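PDB 4LRL: HD domain protein from Enterococcus faecalis, which probably hydrolyses deoxyribonucleoside triphosphates, releasing triphosphate, under allosteric control by the nucleotides dGTP and dTTP. Local coordinates for residues 144-148 with 149-153. Numbering follows the deposited sequence.
Sequences TFEHI and FDTNH
The last turn of helix 142-149 ends with Phe149 N donating to Phe145 O at 2.8 Å and Asp150 N, more weakly, to Glu146 O, after which Asp150 takes a positive phi and the chain turns out of the helix. Phe145 and Phe149, one turn apart, pack obliquely: CD1 of Phe149 sits over the centre of the Phe145 ring, 3.6 Å from its CZ, and the two planes are inclined at 41°. One face of the Phe149 ring receives CG2 of Ile148, 4.0 Å from the centroid and almost on the ring normal, a CH-pi contact. Thr151 lies at the edge of Phe145, its OG1 in the ring plane, and that same hydroxyl touches CG of Glu146 at 3.2 Å.

Extended beyond CG (chi2 174°), Glu146 reaches past Thr151 to the start of helix 153-162, which Asn152 N-caps through OD1 to Ala155 N. There its OE1 accepts a hydrogen bond from His153 ND1 at 2.8 Å through the syn lone pair, a His-carboxylate pair with carboxylate and imidazole nearly coplanar (18°). A weak bond from His153 N reaches the same oxygen, so the carboxylate ties the end of one helix to the beginning of the next.

Within the HD domain, His153 stacks on His138, and its side chain lies about 8 Å from the bound nickel without belonging to the ligands His90, His134, Asp135 and Asp207. Phe307 packs edge-to-face on Phe145 and also touches Phe149, placing helix 305-308 against the aromatic pair, while Thr144 OG1 and His147 ND1 hydrogen-bond to Glu276 and Asp280 of helix 270-291, respectively.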
loop_
_atom_site.group_PDB
_atom_site.type_symbol
_atom_site.label_atom_id
_atom_site.label_comp_id
_atom_site.label_asym_id
_atom_site.label_seq_id
_atom_site.Cartn_x
_atom_site.Cartn_y
_atom_site.Cartn_z
ATOM N N THR C 144 -26.864 18.297 -7.502
ATOM C CA THR C 144 -28.017 18.164 -8.389
ATOM C C THR C 144 -29.270 18.722 -7.719
ATOM O O THR C 144 -30.054 19.438 -8.335
ATOM C CB THR C 144 -28.266 16.690 -8.757
ATOM O OG1 THR C 144 -27.053 16.107 -9.225
ATOM C CG2 THR C 144 -29.320 16.567 -9.838
ATOM N N PHE C 145 -29.430 18.388 -6.442
ATOM C CA PHE C 145 -30.587 18.794 -5.661
ATOM C C PHE C 145 -30.716 20.319 -5.550
ATOM O O PHE C 145 -31.822 20.865 -5.657
ATOM C CB PHE C 145 -30.527 18.154 -4.274
ATOM C CG PHE C 145 -31.860 18.043 -3.611
ATOM C CD1 PHE C 145 -32.634 16.894 -3.767
ATOM C CD2 PHE C 145 -32.353 19.091 -2.833
ATOM C CE1 PHE C 145 -33.883 16.793 -3.158
ATOM C CE2 PHE C 145 -33.602 18.998 -2.221
ATOM C CZ PHE C 145 -34.372 17.850 -2.390
ATOM N N GLU C 146 -29.589 21.004 -5.359
ATOM C CA GLU C 146 -29.606 22.465 -5.237
ATOM C C GLU C 146 -29.921 23.147 -6.556
ATOM O O GLU C 146 -30.538 24.208 -6.571
ATOM C CB GLU C 146 -28.295 22.992 -4.653
ATOM C CG GLU C 146 -28.012 22.449 -3.257
ATOM C CD GLU C 146 -26.654 22.841 -2.697
ATOM O OE1 GLU C 146 -26.364 22.421 -1.559
ATOM O OE2 GLU C 146 -25.885 23.565 -3.373
ATOM N N HIS C 147 -29.501 22.538 -7.663
ATOM C CA HIS C 147 -29.812 23.092 -8.977
ATOM C C HIS C 147 -31.318 23.071 -9.259
ATOM O O HIS C 147 -31.874 24.063 -9.733
ATOM C CB HIS C 147 -29.034 22.373 -10.090
ATOM C CG HIS C 147 -29.383 22.847 -11.470
ATOM N ND1 HIS C 147 -29.970 22.031 -12.414
ATOM C CD2 HIS C 147 -29.249 24.062 -12.055
ATOM C CE1 HIS C 147 -30.169 22.717 -13.526
ATOM N NE2 HIS C 147 -29.745 23.954 -13.332
ATOM N N ILE C 148 -31.970 21.953 -8.943
ATOM C CA ILE C 148 -33.397 21.759 -9.241
ATOM C C ILE C 148 -34.318 22.395 -8.193
ATOM O O ILE C 148 -35.331 23.013 -8.541
ATOM C CB ILE C 148 -33.763 20.244 -9.390
ATOM C CG1 ILE C 148 -32.833 19.529 -10.391
ATOM C CG2 ILE C 148 -35.242 20.059 -9.750
ATOM C CD1 ILE C 148 -32.883 20.062 -11.816
ATOM N N PHE C 149 -33.971 22.242 -6.916
ATOM C CA PHE C 149 -34.858 22.692 -5.841
ATOM C C PHE C 149 -34.423 23.972 -5.125
ATOM O O PHE C 149 -35.072 24.401 -4.177
ATOM C CB PHE C 149 -35.106 21.562 -4.846
ATOM C CG PHE C 149 -35.760 20.362 -5.460
ATOM C CD1 PHE C 149 -35.036 19.196 -5.685
ATOM C CD2 PHE C 149 -37.095 20.401 -5.835
ATOM C CE1 PHE C 149 -35.637 18.083 -6.257
ATOM C CE2 PHE C 149 -37.709 19.285 -6.418
ATOM C CZ PHE C 149 -36.977 18.125 -6.626
ATOM N N ASP C 150 -33.332 24.571 -5.601
ATOM C CA ASP C 150 -32.801 25.837 -5.085
ATOM C C ASP C 150 -32.527 25.841 -3.569
ATOM O O ASP C 150 -32.715 26.855 -2.892
ATOM C CB ASP C 150 -33.680 27.026 -5.523
ATOM C CG ASP C 150 -32.863 28.285 -5.809
ATOM O OD1 ASP C 150 -31.629 28.168 -6.028
ATOM O OD2 ASP C 150 -33.454 29.393 -5.815
ATOM N N THR C 151 -32.091 24.693 -3.051
ATOM C CA THR C 151 -31.594 24.585 -1.680
ATOM C C THR C 151 -30.150 25.094 -1.604
ATOM O O THR C 151 -29.485 25.253 -2.632
ATOM C CB THR C 151 -31.640 23.119 -1.162
ATOM O OG1 THR C 151 -30.993 22.252 -2.099
ATOM C CG2 THR C 151 -33.069 22.648 -0.963
ATOM N N ASN C 152 -29.674 25.356 -0.391
ATOM C CA ASN C 152 -28.287 25.756 -0.158
ATOM C C ASN C 152 -27.808 25.072 1.118
ATOM O O ASN C 152 -28.355 25.312 2.197
ATOM C CB ASN C 152 -28.181 27.287 -0.043
ATOM C CG ASN C 152 -26.767 27.763 0.268
ATOM O OD1 ASN C 152 -26.143 27.321 1.230
ATOM N ND2 ASN C 152 -26.263 28.678 -0.542
ATOM N N HIS C 153 -26.796 24.220 0.994
ATOM C CA HIS C 153 -26.413 23.332 2.091
ATOM C C HIS C 153 -25.726 24.066 3.258
ATOM O O HIS C 153 -25.899 23.685 4.424
ATOM C CB HIS C 153 -25.580 22.148 1.585
ATOM C CG HIS C 153 -24.215 22.525 1.098
ATOM N ND1 HIS C 153 -23.971 22.947 -0.193
ATOM C CD2 HIS C 153 -23.016 22.536 1.728
ATOM C CE1 HIS C 153 -22.683 23.204 -0.335
ATOM N NE2 HIS C 153 -22.082 22.961 0.817
#